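Local coordinates for protein lipolytic enzyme, g-d-s-l (Clostridium thermocellum, PDB 2W47) that forms a family 6 carbohydrate-binding module, a beta-sandwich domain that binds a calcium ion and a glycan, at residues A[12-15]-A[16-19]; A[72-76]-A[77-81]. All blocks are in the same frame, centred on the assembly; numbering follows the deposited sequence.

Contact 1 (A[12-15]-A[16-19])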
ATOM      1  N   ALA A  12      -5.797   8.630   1.400  1.00 10.39           N
ATOM      2  CA  ALA A  12      -6.131   7.714   0.330  1.00 10.44           C
ATOM      3  C   ALA A  12      -7.585   7.863  -0.081  1.00 10.20           C
ATOM      4  O   ALA A  12      -8.416   8.363   0.675  1.00 10.04           O
ATOM      5  CB  ALA A  12      -5.876   6.286   0.775  1.00 10.48           C
ATOM      6  N   ILE A  13      -7.868   7.428  -1.299  1.00  9.82           N
ATOM      7  CA  ILE A  13      -9.217   7.156  -1.745  1.00 10.27           C
ATOM      8  C   ILE A  13      -9.406   5.667  -1.517  1.00  9.36           C
ATOM      9  O   ILE A  13      -8.573   4.859  -1.944  1.00  9.09           O
ATOM     10  CB  ILE A  13      -9.378   7.526  -3.232  1.00 10.90           C
ATOM     11  CG1 ILE A  13      -9.218   9.042  -3.395  1.00 13.73           C
ATOM     12  CG2 ILE A  13     -10.712   7.020  -3.801  1.00 13.15           C
ATOM     13  CD1 ILE A  13      -8.713   9.481  -4.767  1.00 16.49           C
ATOM     14  N   ILE A  14     -10.454   5.301  -0.789  1.00  9.15           N
ATOM     15  CA  ILE A  14     -10.652   3.899  -0.440  1.00  8.91           C
ATOM     16  C   ILE A  14     -12.012   3.407  -0.912  1.00  8.92           C
ATOM     17  O   ILE A  14     -12.985   4.176  -0.977  1.00  9.13           O
ATOM     18  CB  ILE A  14     -10.408   3.628   1.071  1.00  8.61           C
ATOM     19  CG1 ILE A  14     -11.487   4.281   1.944  1.00  9.61           C
ATOM     20  CG2 ILE A  14      -8.993   4.079   1.465  1.00  9.72           C
ATOM     21  CD1 ILE A  14     -11.267   4.091   3.442  1.00 10.20           C
ATOM     22  N   TYR A  15     -12.073   2.121  -1.232  1.00  8.41           N
ATOM     23  CA  TYR A  15     -13.283   1.495  -1.731  1.00  8.56           C
ATOM     24  C   TYR A  15     -13.432   0.150  -1.051  1.00  8.45           C
ATOM     25  O   TYR A  15     -12.501  -0.651  -1.051  1.00  7.51           O
ATOM     26  CB  TYR A  15     -13.191   1.304  -3.241  1.00  9.41           C
ATOM     27  CG  TYR A  15     -14.266   0.407  -3.813  1.00 11.55           C
ATOM     28  CD1 TYR A  15     -15.568   0.874  -3.974  1.00 12.53           C
ATOM     29  CD2 TYR A  15     -13.978  -0.900  -4.199  1.00 12.46           C
ATOM     30  CE1 TYR A  15     -16.563   0.052  -4.498  1.00 13.88           C
ATOM     31  CE2 TYR A  15     -14.968  -1.731  -4.724  1.00 13.16           C
ATOM     32  CZ  TYR A  15     -16.249  -1.244  -4.870  1.00 13.67           C
ATOM     33  OH  TYR A  15     -17.222  -2.076  -5.391  1.00 15.86           O
ATOM     34  N   ASN A  16     -14.594  -0.108  -0.469  1.00  8.13           N
ATOM     35  CA  ASN A  16     -14.812  -1.344   0.282  1.00  8.48           C
ATOM     36  C   ASN A  16     -13.693  -1.594   1.297  1.00  8.38           C
ATOM     37  O   ASN A  16     -13.103  -2.680   1.395  1.00  8.77           O
ATOM     38  CB  ASN A  16     -15.055  -2.531  -0.658  1.00  8.72           C
ATOM     39  CG  ASN A  16     -16.467  -2.550  -1.186  1.00 11.24           C
ATOM     40  OD1 ASN A  16     -17.345  -1.890  -0.635  1.00 14.88           O
ATOM     41  ND2 ASN A  16     -16.696  -3.310  -2.243  1.00 14.39           N
ATOM     42  N   ALA A  17     -13.404  -0.528   2.028  1.00  8.61           N
ATOM     43  CA  ALA A  17     -12.402  -0.487   3.070  1.00  8.27           C
ATOM     44  C   ALA A  17     -12.803   0.683   3.964  1.00  8.42           C
ATOM     45  O   ALA A  17     -13.557   1.564   3.524  1.00  9.51           O
ATOM     46  CB  ALA A  17     -11.033  -0.254   2.457  1.00  8.79           C
ATOM     47  N   ILE A  18     -12.317   0.678   5.201  1.00  8.40           N
ATOM     48  CA  ILE A  18     -12.591   1.757   6.149  1.00  8.34           C
ATOM     49  C   ILE A  18     -11.304   2.290   6.755  1.00  7.56           C
ATOM     50  O   ILE A  18     -10.246   1.665   6.632  1.00  7.60           O
ATOM     51  CB  ILE A  18     -13.544   1.292   7.283  1.00  8.55           C
ATOM     52  CG1 ILE A  18     -12.854   0.268   8.215  1.00  9.03           C
ATOM     53  CG2 ILE A  18     -14.852   0.764   6.691  1.00  9.78           C
ATOM     54  CD1 ILE A  18     -13.665  -0.158   9.441  1.00  9.47           C
ATOM     55  N   LEU A  19     -11.401   3.443   7.415  1.00  7.19           N
ATOM     56  CA  LEU A  19     -10.338   3.960   8.260  1.00  7.40           C
ATOM     57  C   LEU A  19     -10.705   3.600   9.689  1.00  7.37           C
ATOM     58  O   LEU A  19     -11.832   3.853  10.132  1.00  7.48           O
ATOM     59  CB  LEU A  19     -10.240   5.481   8.130  1.00  7.33           C
ATOM     60  CG  LEU A  19      -9.930   6.018   6.733  1.00  7.34           C
ATOM     61  CD1 LEU A  19      -9.873   7.541   6.725  1.00  8.37           C
ATOM     62  CD2 LEU A  19      -8.627   5.422   6.207  1.00  9.34           C
TER
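Ile14 and Tyr15 meet Asn16, Ala17 and Leu19 where the chain bends sharply from strand 13-15 into strand 17-19; the two short axes come within 6.1 Å and run at 132° to each other, with no hydrogen bond between the segments. The bend sits at Asn16, whose positive phi puts it in the left-handed region, a conformation that asparagine tolerates better than most residues with a side chain. On the inner side of the bend, Ile14 spans the gap. Its CG1 stands between the backbone N and the carbonyl carbon (chi1 68°) and, with the chain extended beyond CG1, CD1 reaches the second strand, where this methyl lies 3.4 Å from Ala17 O and 4.0 Å from Leu19 CG. The branch point of Ile14 is also near the short side chain of Ala17, CB to CB 4.2 Å; a small methyl suits this narrow angle between the strands. The corner leads from the five-stranded sheet of the beta sandwich, where 13-15 is an outermost strand beside 41-48, into a small separate pair of strands, 17-20 with 31-34, near the calcium site. In that pairing Ile18 shares a backbone hydrogen bond with Asn33, a residue of the metal site and the glycan pocket. On the outer side, Tyr15 and Asn16 lie alongside each other, pointing the same way. Asn16 CB makes a CH-pi contact over one face of the Tyr15 ring, 4.2 Å from its centroid. The amide follows toward the phenol end, with Asn16 ND2 3.4 Å from Tyr15 CZ, and its plane is turned 32° from the ring. The same broad, flat ring also meets that of Tyr41.

Contact 2 (A[72-76]-A[77-81])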
ATOM      1  N   ILE A  72      -1.227  -4.464  -7.735  1.00  8.10           N
ATOM      2  CA  ILE A  72      -0.745  -3.089  -7.702  1.00  8.15           C
ATOM      3  C   ILE A  72      -0.764  -2.493  -9.087  1.00  8.33           C
ATOM      4  O   ILE A  72      -0.186  -3.048 -10.025  1.00  8.55           O
ATOM      5  CB  ILE A  72       0.680  -2.989  -7.105  1.00  8.36           C
ATOM      6  CG1 ILE A  72       0.818  -3.859  -5.847  1.00  8.12           C
ATOM      7  CG2 ILE A  72       1.059  -1.520  -6.854  1.00  9.34           C
ATOM      8  CD1 ILE A  72      -0.168  -3.542  -4.717  1.00  9.41           C
ATOM      9  N   THR A  73      -1.422  -1.346  -9.196  1.00  8.22           N
ATOM     10  CA  THR A  73      -1.488  -0.625 -10.456  1.00  8.25           C
ATOM     11  C   THR A  73      -0.925   0.786 -10.312  1.00  8.52           C
ATOM     12  O   THR A  73      -1.064   1.424  -9.268  1.00  8.51           O
ATOM     13  CB  THR A  73      -2.925  -0.561 -11.027  1.00  8.10           C
ATOM     14  OG1 THR A  73      -3.817  -0.020 -10.042  1.00  8.72           O
ATOM     15  CG2 THR A  73      -3.416  -1.937 -11.438  1.00  8.66           C
ATOM     16  N   VAL A  74      -0.269   1.251 -11.373  1.00  9.12           N
ATOM     17  CA  VAL A  74       0.188   2.634 -11.470  1.00 10.34           C
ATOM     18  C   VAL A  74      -0.477   3.200 -12.706  1.00 10.63           C
ATOM     19  O   VAL A  74      -0.253   2.723 -13.822  1.00 10.65           O
ATOM     20  CB  VAL A  74       1.727   2.738 -11.598  1.00 10.78           C
ATOM     21  CG1 VAL A  74       2.162   4.188 -11.855  1.00 12.39           C
ATOM     22  CG2 VAL A  74       2.393   2.200 -10.354  1.00 12.34           C
ATOM     23  N   ASN A  75      -1.346   4.186 -12.500  1.00 11.24           N
ATOM     24  CA  ASN A  75      -2.116   4.770 -13.592  1.00 11.65           C
ATOM     25  C   ASN A  75      -2.935   3.698 -14.338  1.00 11.34           C
ATOM     26  O   ASN A  75      -3.168   3.788 -15.552  1.00 12.51           O
ATOM     27  CB  ASN A  75      -1.188   5.573 -14.521  1.00 11.99           C
ATOM     28  CG  ASN A  75      -0.319   6.558 -13.751  1.00 13.81           C
ATOM     29  OD1 ASN A  75       0.912   6.604 -13.906  1.00 18.72           O
ATOM     30  ND2 ASN A  75      -0.952   7.326 -12.888  1.00 11.14           N
ATOM     31  N   GLY A  76      -3.377   2.682 -13.596  1.00 11.16           N
ATOM     32  CA  GLY A  76      -4.176   1.596 -14.160  1.00 11.54           C
ATOM     33  C   GLY A  76      -3.365   0.490 -14.815  1.00 11.54           C
ATOM     34  O   GLY A  76      -3.917  -0.537 -15.224  1.00 12.90           O
ATOM     35  N   ASN A  77      -2.058   0.696 -14.915  1.00 11.68           N
ATOM     36  CA  ASN A  77      -1.168  -0.331 -15.451  1.00 11.68           C
ATOM     37  C   ASN A  77      -0.776  -1.286 -14.350  1.00 11.92           C
ATOM     38  O   ASN A  77      -0.346  -0.855 -13.294  1.00 11.66           O
ATOM     39  CB  ASN A  77       0.068   0.328 -16.041  1.00 11.83           C
ATOM     40  CG  ASN A  77      -0.282   1.281 -17.154  1.00 12.77           C
ATOM     41  OD1 ASN A  77      -0.379   2.498 -16.951  1.00 17.53           O
ATOM     42  ND2 ASN A  77      -0.561   0.734 -18.309  1.00 10.77           N
ATOM     43  N   ILE A  78      -0.923  -2.585 -14.598  1.00 12.52           N
ATOM     44  CA  ILE A  78      -0.577  -3.583 -13.589  1.00 13.60           C
ATOM     45  C   ILE A  78       0.940  -3.689 -13.503  1.00 13.70           C
ATOM     46  O   ILE A  78       1.599  -4.085 -14.473  1.00 14.96           O
ATOM     47  CB  ILE A  78      -1.217  -4.956 -13.893  1.00 13.30           C
ATOM     48  CG1 ILE A  78      -2.738  -4.825 -13.977  1.00 14.75           C
ATOM     49  CG2 ILE A  78      -0.834  -5.974 -12.811  1.00 14.62           C
ATOM     50  CD1 ILE A  78      -3.450  -6.070 -14.539  1.00 15.12           C
ATOM     51  N   VAL A  79       1.498  -3.288 -12.366  1.00 13.27           N
ATOM     52  CA  VAL A  79       2.944  -3.355 -12.184  1.00 13.66           C
ATOM     53  C   VAL A  79       3.336  -4.569 -11.345  1.00 13.60           C
ATOM     54  O   VAL A  79       4.455  -5.069 -11.455  1.00 14.29           O
ATOM     55  CB  VAL A  79       3.550  -2.038 -11.625  1.00 13.87           C
ATOM     56  CG1 VAL A  79       3.279  -0.886 -12.585  1.00 14.29           C
ATOM     57  CG2 VAL A  79       3.016  -1.717 -10.235  1.00 14.61           C
ATOM     58  N   LYS A  80       2.408  -5.049 -10.522  1.00 12.69           N
ATOM     59  CA  LYS A  80       2.619  -6.297  -9.791  1.00 12.37           C
ATOM     60  C   LYS A  80       1.278  -7.011  -9.712  1.00 11.90           C
ATOM     61  O   LYS A  80       0.408  -6.597  -8.957  1.00 11.17           O
ATOM     62  CB  LYS A  80       3.210  -6.023  -8.399  1.00 12.89           C
ATOM     63  CG  LYS A  80       3.681  -7.264  -7.630  1.00 14.07           C
ATOM     64  CD  LYS A  80       4.845  -7.979  -8.311  1.00 18.64           C
ATOM     65  CE  LYS A  80       5.140  -9.313  -7.628  1.00 20.19           C
ATOM     66  NZ  LYS A  80       5.558  -9.169  -6.206  1.00 23.98           N
ATOM     67  N   PRO A  81       1.084  -8.067 -10.526  1.00 11.51           N
ATOM     68  CA  PRO A  81      -0.182  -8.798 -10.500  1.00 11.67           C
ATOM     69  C   PRO A  81      -0.557  -9.334  -9.118  1.00 10.93           C
ATOM     70  O   PRO A  81      -1.725  -9.303  -8.752  1.00 11.25           O
ATOM     71  CB  PRO A  81       0.052  -9.950 -11.484  1.00 11.63           C
ATOM     72  CG  PRO A  81       1.093  -9.412 -12.425  1.00 12.55           C
ATOM     73  CD  PRO A  81       2.006  -8.602 -11.550  1.00 12.34           C
TER
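Asn77, Ile72 and Val79 have the most surface buried by the contact across this beta hairpin, whose strands are joined by a type I' turn from Val74 to Asn77. Asn75 and Gly76 fill the turn with positive phi, which asparagine accepts readily and glycine accepts without strain. Asn77 closes it through its backbone: Val74 N donates to Asn77 O at 2.9 Å, and Asn77 N returns a bond to Val74 O, also 2.9 Å. Farther from the turn the register slips by one residue in a classic beta bulge, where Val79 and Lys80 both face Ile72. Ile72 O accepts Val79 N at 2.9 Å and, weakly, Lys80 N at 3.3 Å, while Ile72 N donates almost straight to Lys80 O (174°). The bulge brings Val79 against both Ile72 and Val74, and its branched shape fits this place: CG1 packs on Val74, and CG2 chiefly on Ile72, with Val74 CG2 also close. Ile72 and Val74 are buried, reaching Ile99 and Leu103 of strand 95-103 in the facing sheet. With Val79 CG2 set between backbone N and carbonyl carbon, it meets Ile72 CG2 at 3.9 Å, and Val79 CG1 lies 3.9 Å from Val74 CG2.

How the contacts relate
Contacts 1 and 2 engage the two outermost strands of the same five-stranded sheet, 13-15 and 77-83, with centres about 18 Å apart and nearest atoms about 11 Å apart, so they do not touch. Contact 1 is a surface corner: its chain leaves that sheet for another, none of its touching residues is buried, and packing of isoleucine, alanine, leucine and a tyrosine face does the work. Contact 2 stays between neighbouring strands, so backbone hydrogen bonds dominate; it is partly buried, with two buried residues among those that touch, while its turn lies toward solvent. The side chain of Ile18, at the edge of contact 1, is about 7 Å from the calcium ion.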